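Long-range contacts in bifunctional protein PutA (Bradyrhizobium diazoefficiens, PDB 6BSN), which probably oxidises proline to glutamate in two steps, through an FAD-dependent proline dehydrogenase and an NAD-dependent aldehyde dehydrogenase joined in one chain: residues 207-212 / 446-451; 239-244 / 280-285; 311-316 / 340-345; 451-456 / 772-777. The protein carries 1 engineered substitution. All coordinates share one frame; numbering follows the deposited sequence.

How the contacts relate
All four contacts are largely buried; solvent comes nearest at contact 1, where both arginines are partly exposed, and at contact 4 beside L774. Contacts 2 and 3 lie at the C-terminal ends of strands of one parallel barrel and both hold the flavin cofactor, joined to each other by the D280-R341 salt bridge. Their chemistry follows their place: carboxylates and a lysine in the loops of contact 2, strand pairing in contact 3. Contact 1 uses the turn after the last strand of the same barrel, with charged and aromatic groups. Contact 4 shares D451 with it but turns to leucine packing and waters, where the proline dehydrogenase part meets the aldehyde dehydrogenase part.

Contact 1: residues 207-212 / 446-451; sequences ARRYFD and VGSHRD
The guanidinium of R209 lies flat over that of R450, their centres 3.8 Å apart and their planes at 13°, while its edge faces the carboxylate of D451. R209 NH1 gives a bond to D451 OD2 (3.2 Å), with the oxygen in the guanidinium plane and met on its syn side, making a salt bridge. Y210 OH is modelled 2.4 Å from D451 OD1, shorter than a sound hydrogen bond, so the exact length is doubtful. The buried Y210 and D451, with the salt bridge, make the tight part; the two stacked arginines, both partly exposed, form the looser side. R209 reaches across with CG anti to the backbone N (chi1 165°) and a bend at chi3, and its NH2 is held by D206, whose negative charge, with that of D451, probably offsets the nearness of R450. A leucine at R209 would probably leave D451 without its charged mate and R450 without the flat group it lies on. Y210 also rests on A242. Helix 204-223 is thereby tied to the turn that follows strand 440-448, the closing strand of the proline dehydrogenase barrel, which pairs with strands 170-172 and 193-196, while F211 turns to helix 252-272.

Contact 2: residues 239-244 / 280-285; sequences KLSALH and DAEEAD. With FDA (dihydroflavine-adenine dinucleotide), chain C.
Both oxygens of the buried E282 carboxylate are gripped by one residue, S241, through its backbone and its side chain together. S241 N points to OE2 (3.0 Å, 162° at the hydrogen) and S241 OG to OE1 (2.6 Å), each on a syn lone pair, so the two bonds hold the carboxylate as a fork and fix its rotation. S241 OG can reach OE1 because it sits between its own N and carbonyl carbon (chi1 72°). A water adds a third hold: it donates to E282 OE2 at 2.6 Å and to D280 O, and accepts from L240 N. These two loops follow the adjacent strands 235-238 and 276-279 at the C-terminal end of a TIM-type barrel, the end that carries the cofactor and substrate in proline dehydrogenases. Between them the extended chain of K239 crosses the E282 side chain, CD 3.7 Å from OE1, and turns at its last torsion (chi4 41°) to set NZ 2.9 Å from D280 OD2, on the anti lone pair. The other oxygen of D280, OD1, is taken by S237 and by R341, so this carboxylate has charged partners at both oxygens. One residue on, the A281 backbone reads the flavin edge: its N bonds to O4 of the reduced FAD at 3.0 Å and its O receives N3 at 2.8 Å.

Contact 3: residues 311-316 / 340-345; sequences LAIQAY and VRLVKG. With FDA (dihydroflavine-adenine dinucleotide), chain C.
G345 O is gripped by hydroxyls of the reduced FAD: O2B comes to 2.6 Å and O3B to 3.0 Å, both on the adenosine ribose, with O3' of the ribityl chain adding a weak bond. The glycine lies against Y316, its CA 3.5 Å above the ring centre in a CH-pi contact; a CB here would run into the ring. Y316 is brought over by a chi1 of 70°, which sets its ring above the backbone of K344 and G345, and its OH accepts from Y347 N. The parallel strands 311-314 and 340-343 exchange alternating bonds, R341 N to L311 O, I313 N to R341 O, V343 N to I313 O, and A315 N to V343 O, the last nearly straight at 177°, and Y316 N to K344 O continues the pairing past the strand ends. Side chains divide between two faces. A312, Q314, R341 and V343 line the flavin: Q314 NE2 bonds to O2 (2.8 Å), the R341 guanidinium stands at the flavin edge, one face turned to C6 and NH1 3.3 Å from N5, and V343 CG1 packs against the ring face. R341 is also held by S237, Y443 and Q418. On the other face I313 CD1 meets V340 CG1 at 3.6 Å, next to helix 320-333. K344 runs out extended; its NZ hydrogen-bonds to the phosphate oxygen O2A (2.8 Å) and forms a salt bridge with D373. Strand 309-314, helix 320-333 and strand 338-343 form a beta-alpha-beta unit of the barrel, whose strand ends cradle the flavin as in the proline dehydrogenase family.

Contact 4: residues 451-456 / 772-777; sequences DLLAYL and TALPEQ
The backbones approach most closely at L453 and L774, CA to CA 6.8 Å, where the first turn of helix 452-464 faces the residue at the N-cap position of helix 775-787. L774 supplies the apolar link with both its methyls. CD1 presses on L453, 3.4 Å from CB, tighter than usual for carbons, and CD2 lies 4.0 Å from A454 CB. A chi1 of -167° swings the L774 branch away from its own N, so that CD1 meets L453 and CD2 meets A454; the two leucines run antiparallel alongside each other. E776 brings its carboxylate alongside: OE2 comes within 3.6 Å of A454 CB, the chain being folded at chi2. Two waters bridge the polar side. One accepts from A454 N at 2.7 Å and donates to E776 OE2; the other lies between E776 OE2 and D451 OD1, separating two carboxylate oxygens 4.9 Å apart. A glycine at L774 would probably open a gap against L453 and A454, leaving mainly the water bridges to join the two segments. The contact joins the proline dehydrogenase part to the aldehyde dehydrogenase part: L453 also packs on helices 71-85 and 106-118, while P775 and E776 rest against helix 804-819.

Contact 1: residues 207-212 / 446-451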
# COMPACT_ATOMS: atom_id res chain seq x y z
N ALA A 207 -15.05 30.67 50.05
CA ALA A 207 -14.21 31.84 49.81
C ALA A 207 -13.70 32.44 51.12
O ALA A 207 -12.55 32.89 51.18
CB ALA A 207 -14.98 32.89 49.01
N ARG A 208 -14.56 32.47 52.16
CA ARG A 208 -14.14 32.93 53.48
C ARG A 208 -13.11 31.99 54.10
O ARG A 208 -12.15 32.43 54.73
CB ARG A 208 -15.36 33.08 54.41
CG ARG A 208 -16.39 34.10 53.94
CD ARG A 208 -17.36 34.52 55.04
NE ARG A 208 -18.20 33.42 55.49
CZ ARG A 208 -19.31 33.03 54.87
NH1 ARG A 208 -19.72 33.66 53.78
NH2 ARG A 208 -20.02 32.01 55.35
N ARG A 209 -13.32 30.68 53.95
CA ARG A 209 -12.40 29.73 54.55
C ARG A 209 -11.01 29.85 53.92
O ARG A 209 -10.00 29.86 54.63
CB ARG A 209 -12.97 28.31 54.39
CG ARG A 209 -11.95 27.21 54.64
CD ARG A 209 -12.60 25.83 54.64
NE ARG A 209 -13.13 25.49 53.31
CZ ARG A 209 -12.42 24.94 52.33
NH1 ARG A 209 -11.12 24.64 52.51
NH2 ARG A 209 -13.01 24.68 51.17
N TYR A 210 -10.94 29.98 52.59
CA TYR A 210 -9.64 30.12 51.95
C TYR A 210 -8.97 31.43 52.35
O TYR A 210 -7.75 31.46 52.56
CB TYR A 210 -9.75 30.03 50.42
CG TYR A 210 -10.07 28.64 49.93
CD1 TYR A 210 -11.22 28.39 49.21
CD2 TYR A 210 -9.22 27.57 50.23
CE1 TYR A 210 -11.51 27.12 48.77
CE2 TYR A 210 -9.50 26.30 49.81
CZ TYR A 210 -10.65 26.08 49.06
OH TYR A 210 -10.94 24.82 48.61
N PHE A 211 -9.75 32.52 52.43
CA PHE A 211 -9.21 33.79 52.93
C PHE A 211 -8.61 33.61 54.33
O PHE A 211 -7.50 34.10 54.60
CB PHE A 211 -10.29 34.89 52.96
CG PHE A 211 -9.80 36.18 53.60
CD1 PHE A 211 -9.80 36.34 55.00
CD2 PHE A 211 -9.32 37.22 52.84
CE1 PHE A 211 -9.32 37.51 55.61
CE2 PHE A 211 -8.85 38.41 53.44
CZ PHE A 211 -8.84 38.54 54.83
N ASP A 212 -9.34 32.93 55.23
CA ASP A 212 -8.84 32.73 56.60
C ASP A 212 -7.63 31.82 56.62
O ASP A 212 -6.66 32.10 57.34
CB ASP A 212 -9.92 32.15 57.50
CG ASP A 212 -11.05 33.11 57.73
OD1 ASP A 212 -10.82 34.32 57.57
OD2 ASP A 212 -12.15 32.65 58.08
N VAL A 446 0.70 23.35 51.24
CA VAL A 446 0.17 23.46 52.60
C VAL A 446 -1.34 23.64 52.50
O VAL A 446 -1.80 24.47 51.73
CB VAL A 446 0.80 24.64 53.38
CG1 VAL A 446 0.25 24.72 54.81
CG2 VAL A 446 2.32 24.53 53.43
N GLY A 447 -2.09 22.81 53.24
CA GLY A 447 -3.52 22.98 53.29
C GLY A 447 -4.23 21.80 53.91
O GLY A 447 -3.61 20.85 54.40
N SER A 448 -5.55 21.83 53.82
CA SER A 448 -6.36 20.78 54.43
C SER A 448 -6.72 19.66 53.44
O SER A 448 -6.65 19.81 52.21
CB SER A 448 -7.63 21.38 55.03
OG SER A 448 -8.36 22.01 54.00
N HIS A 449 -7.10 18.51 54.01
CA HIS A 449 -7.42 17.32 53.23
C HIS A 449 -8.51 17.58 52.18
O HIS A 449 -8.49 17.00 51.09
CB HIS A 449 -7.87 16.19 54.16
CG HIS A 449 -6.79 15.65 55.05
ND1 HIS A 449 -7.02 15.30 56.37
CD2 HIS A 449 -5.48 15.39 54.81
CE1 HIS A 449 -5.90 14.86 56.91
NE2 HIS A 449 -4.95 14.90 55.98
N ARG A 450 -9.49 18.42 52.51
CA ARG A 450 -10.57 18.67 51.55
C ARG A 450 -10.07 19.35 50.28
O ARG A 450 -10.80 19.40 49.29
CB ARG A 450 -11.66 19.51 52.21
CG ARG A 450 -11.19 20.90 52.60
CD ARG A 450 -12.11 21.53 53.64
NE ARG A 450 -13.44 21.81 53.10
CZ ARG A 450 -14.47 22.17 53.85
NH1 ARG A 450 -14.32 22.28 55.17
NH2 ARG A 450 -15.65 22.42 53.29
N ASP A 451 -8.82 19.84 50.26
CA ASP A 451 -8.24 20.47 49.09
C ASP A 451 -7.17 19.62 48.41
O ASP A 451 -6.64 20.00 47.36
CB ASP A 451 -7.66 21.84 49.48
CG ASP A 451 -8.75 22.79 49.97
OD1 ASP A 451 -9.82 22.84 49.33
OD2 ASP A 451 -8.56 23.48 51.00

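Contact 2: residues 239-244 / 280-285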
# COMPACT_ATOMS: atom_id res chain seq x y z
N LYS A 239 -4.44 31.71 45.07
CA LYS A 239 -5.22 31.64 43.84
C LYS A 239 -6.45 32.53 43.94
O LYS A 239 -7.21 32.43 44.91
CB LYS A 239 -5.65 30.20 43.53
CG LYS A 239 -4.57 29.34 42.90
CD LYS A 239 -5.11 27.96 42.60
CE LYS A 239 -4.00 27.09 42.02
NZ LYS A 239 -2.69 27.31 42.71
N LEU A 240 -6.64 33.40 42.95
CA LEU A 240 -7.84 34.24 42.93
C LEU A 240 -9.12 33.41 42.91
O LEU A 240 -10.14 33.81 43.47
CB LEU A 240 -7.80 35.18 41.73
CG LEU A 240 -6.66 36.20 41.72
CD1 LEU A 240 -6.86 37.22 40.61
CD2 LEU A 240 -6.51 36.90 43.08
N SER A 241 -9.10 32.25 42.23
CA SER A 241 -10.33 31.45 42.20
C SER A 241 -10.71 30.91 43.58
O SER A 241 -11.88 30.58 43.80
CB SER A 241 -10.23 30.30 41.18
OG SER A 241 -9.34 29.26 41.61
N ALA A 242 -9.75 30.77 44.49
CA ALA A 242 -10.09 30.34 45.84
C ALA A 242 -10.80 31.43 46.63
O ALA A 242 -11.48 31.12 47.62
CB ALA A 242 -8.83 29.91 46.61
N LEU A 243 -10.65 32.68 46.23
CA LEU A 243 -11.13 33.80 47.03
C LEU A 243 -12.46 34.34 46.56
O LEU A 243 -12.97 35.31 47.14
CB LEU A 243 -10.10 34.91 47.03
CG LEU A 243 -8.79 34.53 47.71
CD1 LEU A 243 -7.71 35.56 47.38
CD2 LEU A 243 -9.06 34.43 49.20
N HIS A 244 -13.05 33.73 45.54
CA HIS A 244 -14.32 34.22 45.02
C HIS A 244 -15.06 33.07 44.35
O HIS A 244 -14.46 32.32 43.57
CB HIS A 244 -14.09 35.36 44.04
CG HIS A 244 -15.33 36.11 43.70
ND1 HIS A 244 -16.24 35.65 42.77
CD2 HIS A 244 -15.84 37.26 44.20
CE1 HIS A 244 -17.25 36.50 42.70
NE2 HIS A 244 -17.04 37.48 43.55
N ASP A 280 -1.02 33.28 41.94
CA ASP A 280 -0.83 32.22 40.96
C ASP A 280 -1.59 32.53 39.67
O ASP A 280 -2.55 33.30 39.65
CB ASP A 280 -1.30 30.89 41.56
CG ASP A 280 -0.34 30.35 42.63
OD1 ASP A 280 0.77 30.91 42.83
OD2 ASP A 280 -0.70 29.34 43.26
N ALA A 281 -1.13 31.93 38.58
CA ALA A 281 -1.80 32.05 37.29
C ALA A 281 -2.61 30.79 37.04
O ALA A 281 -2.15 29.67 37.28
CB ALA A 281 -0.82 32.28 36.15
N GLU A 282 -3.84 30.98 36.56
CA GLU A 282 -4.75 29.86 36.38
C GLU A 282 -5.09 29.75 34.90
O GLU A 282 -4.22 29.99 34.05
CB GLU A 282 -5.97 30.04 37.29
CG GLU A 282 -5.56 30.25 38.78
CD GLU A 282 -6.72 30.30 39.75
OE1 GLU A 282 -7.35 29.23 39.94
OE2 GLU A 282 -6.98 31.40 40.31
N GLU A 283 -6.33 29.40 34.57
CA GLU A 283 -6.67 29.09 33.18
C GLU A 283 -6.57 30.33 32.29
O GLU A 283 -6.61 31.48 32.75
CB GLU A 283 -8.08 28.51 33.09
CG GLU A 283 -8.26 27.20 33.84
CD GLU A 283 -8.67 27.39 35.32
OE1 GLU A 283 -9.14 26.39 35.91
OE2 GLU A 283 -8.51 28.50 35.91
N ALA A 284 -6.46 30.09 30.99
CA ALA A 284 -6.26 31.20 30.06
C ALA A 284 -7.48 32.12 30.00
O ALA A 284 -7.32 33.34 29.81
CB ALA A 284 -5.90 30.68 28.67
N ASP A 285 -8.70 31.58 30.16
CA ASP A 285 -9.86 32.47 30.10
C ASP A 285 -10.02 33.32 31.36
O ASP A 285 -10.95 34.14 31.41
CB ASP A 285 -11.16 31.68 29.83
CG ASP A 285 -11.58 30.78 31.00
OD1 ASP A 285 -10.84 30.72 32.00
OD2 ASP A 285 -12.64 30.12 30.93
PA FDA C . 9.07 20.74 31.86
O1A FDA C . 9.15 19.20 31.68
O2A FDA C . 10.10 21.58 31.34
O5B FDA C . 7.97 21.45 31.17
C5B FDA C . 6.65 20.93 31.27
C4B FDA C . 5.65 21.95 30.73
O4B FDA C . 5.73 22.10 29.34
C3B FDA C . 4.20 21.63 30.96
O3B FDA C . 3.84 21.92 32.25
C2B FDA C . 3.54 22.50 29.98
O2B FDA C . 3.39 23.79 30.48
C1B FDA C . 4.50 22.49 28.84
N9A FDA C . 4.13 21.58 27.76
C8A FDA C . 4.06 20.20 27.78
N7A FDA C . 3.67 19.77 26.59
C5A FDA C . 3.45 20.85 25.75
C6A FDA C . 3.05 21.01 24.43
N6A FDA C . 2.75 19.86 23.62
N1A FDA C . 2.95 22.24 23.90
C2A FDA C . 3.21 23.34 24.62
N3A FDA C . 3.62 23.22 25.91
C4A FDA C . 3.75 22.03 26.48
N1 FDA C . 1.85 26.70 36.71
C2 FDA C . 0.80 27.61 36.41
O2 FDA C . 0.09 27.39 35.26
N3 FDA C . 0.50 28.69 37.29
C4 FDA C . 1.27 28.86 38.46
O4 FDA C . 1.02 29.90 39.32
C4X FDA C . 2.38 27.92 38.76
N5 FDA C . 3.13 28.06 39.98
C5X FDA C . 4.33 27.25 40.14
C6 FDA C . 5.23 27.53 41.30
C7 FDA C . 6.43 26.78 41.41
C7M FDA C . 7.36 27.05 42.56
C8 FDA C . 6.77 25.77 40.44
C8M FDA C . 8.03 24.95 40.52
C9 FDA C . 5.90 25.51 39.35
C9A FDA C . 4.64 26.29 39.22
N10 FDA C . 3.71 25.96 38.16
C10 FDA C . 2.64 26.88 37.91
C1' FDA C . 3.81 24.73 37.36
C2' FDA C . 4.54 24.99 36.05
O2' FDA C . 3.78 25.81 35.23
C3' FDA C . 4.83 23.69 35.32
O3' FDA C . 3.63 23.08 35.12
C4' FDA C . 5.73 22.68 36.04
O4' FDA C . 6.62 23.32 36.90
C5' FDA C . 6.54 21.86 35.05
O5' FDA C . 7.27 22.70 34.17
P FDA C . 8.87 22.64 34.00
O1P FDA C . 9.62 23.92 33.51
O2P FDA C . 9.26 22.08 35.41
O3P FDA C . 9.02 21.17 33.29
O HOH W 1 -5.23 33.31 40.26

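Contact 3: residues 311-316 / 340-345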
# COMPACT_ATOMS: atom_id res chain seq x y z
N LEU A 311 3.05 38.16 40.98
CA LEU A 311 2.15 37.25 40.28
C LEU A 311 2.98 36.28 39.46
O LEU A 311 4.16 36.53 39.17
CB LEU A 311 1.20 38.02 39.38
CG LEU A 311 1.77 38.42 38.01
CD1 LEU A 311 0.64 38.90 37.10
CD2 LEU A 311 2.85 39.48 38.11
N ALA A 312 2.36 35.16 39.10
CA ALA A 312 2.96 34.24 38.14
C ALA A 312 2.45 34.53 36.73
O ALA A 312 1.30 34.92 36.54
CB ALA A 312 2.69 32.77 38.48
N ILE A 313 3.34 34.31 35.74
CA ILE A 313 3.07 34.48 34.32
C ILE A 313 3.45 33.17 33.62
O ILE A 313 4.55 32.65 33.81
CB ILE A 313 3.88 35.64 33.72
CG1 ILE A 313 3.56 36.95 34.46
CG2 ILE A 313 3.58 35.81 32.23
CD1 ILE A 313 4.44 38.12 34.02
N GLN A 314 2.54 32.66 32.78
CA GLN A 314 2.69 31.35 32.14
C GLN A 314 3.29 31.51 30.74
O GLN A 314 2.63 32.02 29.83
CB GLN A 314 1.33 30.65 32.07
CG GLN A 314 0.71 30.43 33.42
CD GLN A 314 -0.79 30.40 33.37
OE1 GLN A 314 -1.41 31.23 32.70
NE2 GLN A 314 -1.41 29.45 34.09
N ALA A 315 4.52 31.01 30.56
CA ALA A 315 5.19 31.15 29.27
C ALA A 315 4.53 30.33 28.16
O ALA A 315 4.75 30.64 26.99
CB ALA A 315 6.66 30.76 29.39
N TYR A 316 3.74 29.30 28.49
CA TYR A 316 3.14 28.55 27.40
C TYR A 316 2.02 29.31 26.70
O TYR A 316 1.47 28.79 25.73
CB TYR A 316 2.66 27.16 27.87
CG TYR A 316 1.45 27.02 28.79
CD1 TYR A 316 0.76 28.13 29.30
CD2 TYR A 316 0.99 25.75 29.16
CE1 TYR A 316 -0.34 27.97 30.15
CE2 TYR A 316 -0.10 25.58 30.00
CZ TYR A 316 -0.77 26.70 30.50
OH TYR A 316 -1.86 26.53 31.35
N VAL A 340 8.12 38.65 40.33
CA VAL A 340 7.31 38.12 39.22
C VAL A 340 7.81 36.72 38.89
O VAL A 340 8.98 36.54 38.53
CB VAL A 340 7.40 39.05 38.01
CG1 VAL A 340 6.70 38.47 36.77
CG2 VAL A 340 6.83 40.39 38.41
N ARG A 341 6.92 35.73 39.00
CA ARG A 341 7.28 34.33 38.81
C ARG A 341 6.97 33.91 37.38
O ARG A 341 5.83 34.05 36.92
CB ARG A 341 6.53 33.42 39.79
CG ARG A 341 6.86 31.95 39.57
CD ARG A 341 5.82 31.00 40.19
NE ARG A 341 5.69 31.28 41.61
CZ ARG A 341 4.55 31.23 42.27
NH1 ARG A 341 3.42 30.91 41.66
NH2 ARG A 341 4.55 31.52 43.55
N LEU A 342 7.97 33.37 36.68
CA LEU A 342 7.78 32.83 35.34
C LEU A 342 7.69 31.31 35.42
O LEU A 342 8.63 30.67 35.90
CB LEU A 342 8.90 33.25 34.39
CG LEU A 342 8.63 32.95 32.90
CD1 LEU A 342 7.48 33.85 32.33
CD2 LEU A 342 9.92 33.07 32.08
N VAL A 343 6.56 30.75 34.99
CA VAL A 343 6.36 29.31 34.91
C VAL A 343 6.04 28.94 33.47
O VAL A 343 5.75 29.80 32.64
CB VAL A 343 5.22 28.82 35.84
CG1 VAL A 343 5.45 29.28 37.27
CG2 VAL A 343 3.85 29.32 35.29
N LYS A 344 6.07 27.64 33.18
CA LYS A 344 5.63 27.27 31.83
C LYS A 344 4.11 27.21 31.76
O LYS A 344 3.50 27.89 30.93
CB LYS A 344 6.31 25.98 31.38
CG LYS A 344 7.82 26.23 31.19
CD LYS A 344 8.60 24.99 30.77
CE LYS A 344 10.08 25.29 30.83
NZ LYS A 344 10.89 24.11 30.44
N GLY A 345 3.48 26.49 32.68
CA GLY A 345 2.02 26.48 32.72
C GLY A 345 1.43 25.14 33.10
O GLY A 345 1.76 24.11 32.50
PA FDA C . 9.07 20.74 31.86
O1A FDA C . 9.15 19.20 31.68
O2A FDA C . 10.10 21.58 31.34
O5B FDA C . 7.97 21.45 31.17
C5B FDA C . 6.65 20.93 31.27
C4B FDA C . 5.65 21.95 30.73
O4B FDA C . 5.73 22.10 29.34
C3B FDA C . 4.20 21.63 30.96
O3B FDA C . 3.84 21.92 32.25
C2B FDA C . 3.54 22.50 29.98
O2B FDA C . 3.39 23.79 30.48
C1B FDA C . 4.50 22.49 28.84
N9A FDA C . 4.13 21.58 27.76
C8A FDA C . 4.06 20.20 27.78
N7A FDA C . 3.67 19.77 26.59
C5A FDA C . 3.45 20.85 25.75
C6A FDA C . 3.05 21.01 24.43
N6A FDA C . 2.75 19.86 23.62
N1A FDA C . 2.95 22.24 23.90
C2A FDA C . 3.21 23.34 24.62
N3A FDA C . 3.62 23.22 25.91
C4A FDA C . 3.75 22.03 26.48
N1 FDA C . 1.85 26.70 36.71
C2 FDA C . 0.80 27.61 36.41
O2 FDA C . 0.09 27.39 35.26
N3 FDA C . 0.50 28.69 37.29
C4 FDA C . 1.27 28.86 38.46
O4 FDA C . 1.02 29.90 39.32
C4X FDA C . 2.38 27.92 38.76
N5 FDA C . 3.13 28.06 39.98
C5X FDA C . 4.33 27.25 40.14
C6 FDA C . 5.23 27.53 41.30
C7 FDA C . 6.43 26.78 41.41
C7M FDA C . 7.36 27.05 42.56
C8 FDA C . 6.77 25.77 40.44
C8M FDA C . 8.03 24.95 40.52
C9 FDA C . 5.90 25.51 39.35
C9A FDA C . 4.64 26.29 39.22
N10 FDA C . 3.71 25.96 38.16
C10 FDA C . 2.64 26.88 37.91
C1' FDA C . 3.81 24.73 37.36
C2' FDA C . 4.54 24.99 36.05
O2' FDA C . 3.78 25.81 35.23
C3' FDA C . 4.83 23.69 35.32
O3' FDA C . 3.63 23.08 35.12
C4' FDA C . 5.73 22.68 36.04
O4' FDA C . 6.62 23.32 36.90
C5' FDA C . 6.54 21.86 35.05
O5' FDA C . 7.27 22.70 34.17
P FDA C . 8.87 22.64 34.00
O1P FDA C . 9.62 23.92 33.51
O2P FDA C . 9.26 22.08 35.41
O3P FDA C . 9.02 21.17 33.29

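Contact 4: residues 451-456 / 772-777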
# COMPACT_ATOMS: atom_id res chain seq x y z
N ASP A 451 -8.82 19.84 50.26
CA ASP A 451 -8.24 20.47 49.09
C ASP A 451 -7.17 19.62 48.41
O ASP A 451 -6.64 20.00 47.36
CB ASP A 451 -7.66 21.84 49.48
CG ASP A 451 -8.75 22.79 49.97
OD1 ASP A 451 -9.82 22.84 49.33
OD2 ASP A 451 -8.56 23.48 51.00
N LEU A 452 -6.86 18.45 48.97
CA LEU A 452 -5.78 17.62 48.46
C LEU A 452 -6.12 17.02 47.10
O LEU A 452 -5.30 17.06 46.18
CB LEU A 452 -5.44 16.51 49.45
CG LEU A 452 -4.37 15.54 48.94
CD1 LEU A 452 -3.10 16.29 48.66
CD2 LEU A 452 -4.13 14.44 49.98
N LEU A 453 -7.30 16.39 46.98
CA LEU A 453 -7.65 15.69 45.74
C LEU A 453 -7.52 16.59 44.52
O LEU A 453 -6.86 16.23 43.53
CB LEU A 453 -9.07 15.15 45.82
CG LEU A 453 -9.37 13.69 46.15
CD1 LEU A 453 -10.84 13.44 45.83
CD2 LEU A 453 -8.47 12.72 45.40
N ALA A 454 -8.14 17.77 44.56
CA ALA A 454 -8.09 18.63 43.39
C ALA A 454 -6.64 18.97 43.04
O ALA A 454 -6.27 18.98 41.87
CB ALA A 454 -8.92 19.89 43.61
N TYR A 455 -5.81 19.23 44.06
CA TYR A 455 -4.39 19.50 43.85
C TYR A 455 -3.65 18.28 43.29
O TYR A 455 -2.83 18.41 42.38
CB TYR A 455 -3.75 19.94 45.16
CG TYR A 455 -2.29 20.38 45.05
CD1 TYR A 455 -1.96 21.67 44.64
CD2 TYR A 455 -1.26 19.50 45.37
CE1 TYR A 455 -0.61 22.08 44.55
CE2 TYR A 455 0.09 19.90 45.28
CZ TYR A 455 0.40 21.18 44.87
OH TYR A 455 1.73 21.56 44.79
N LEU A 456 -3.88 17.09 43.87
CA LEU A 456 -3.17 15.90 43.42
C LEU A 456 -3.44 15.58 41.95
O LEU A 456 -2.53 15.17 41.22
CB LEU A 456 -3.54 14.69 44.28
CG LEU A 456 -2.79 14.53 45.59
CD1 LEU A 456 -3.29 13.30 46.33
CD2 LEU A 456 -1.29 14.47 45.33
N THR A 772 -15.48 8.27 45.83
CA THR A 772 -14.21 8.49 45.15
C THR A 772 -14.25 9.68 44.21
O THR A 772 -13.20 10.10 43.72
CB THR A 772 -13.74 7.25 44.37
OG1 THR A 772 -14.64 6.99 43.27
CG2 THR A 772 -13.61 6.03 45.28
N ALA A 773 -15.43 10.24 43.94
CA ALA A 773 -15.49 11.40 43.06
C ALA A 773 -15.02 12.66 43.78
O ALA A 773 -15.16 12.79 45.00
CB ALA A 773 -16.93 11.61 42.55
N LEU A 774 -14.47 13.58 43.03
CA LEU A 774 -14.06 14.88 43.55
C LEU A 774 -15.29 15.71 43.89
O LEU A 774 -16.01 16.12 42.97
CB LEU A 774 -13.18 15.58 42.51
CG LEU A 774 -12.39 16.82 42.92
CD1 LEU A 774 -11.76 16.58 44.25
CD2 LEU A 774 -11.32 17.13 41.89
N PRO A 775 -15.57 16.01 45.17
CA PRO A 775 -16.83 16.71 45.49
C PRO A 775 -17.00 18.05 44.80
O PRO A 775 -18.12 18.41 44.44
CB PRO A 775 -16.78 16.86 47.03
CG PRO A 775 -15.84 15.76 47.48
CD PRO A 775 -14.79 15.67 46.38
N GLU A 776 -15.92 18.78 44.54
CA GLU A 776 -16.10 20.05 43.86
C GLU A 776 -16.40 19.87 42.37
O GLU A 776 -17.00 20.77 41.77
CB GLU A 776 -14.89 20.96 44.05
CG GLU A 776 -13.55 20.29 43.88
CD GLU A 776 -12.98 19.79 45.21
OE1 GLU A 776 -13.57 18.87 45.83
OE2 GLU A 776 -11.92 20.32 45.64
N GLN A 777 -16.03 18.74 41.77
CA GLN A 777 -16.41 18.52 40.37
C GLN A 777 -17.84 18.00 40.26
O GLN A 777 -18.56 18.37 39.33
CB GLN A 777 -15.42 17.57 39.70
CG GLN A 777 -14.00 18.18 39.53
CD GLN A 777 -13.97 19.47 38.68
OE1 GLN A 777 -14.83 19.68 37.82
NE2 GLN A 777 -12.97 20.32 38.91
O HOH W 2 -12.26 21.79 48.01
O HOH W 3 -9.72 18.67 46.59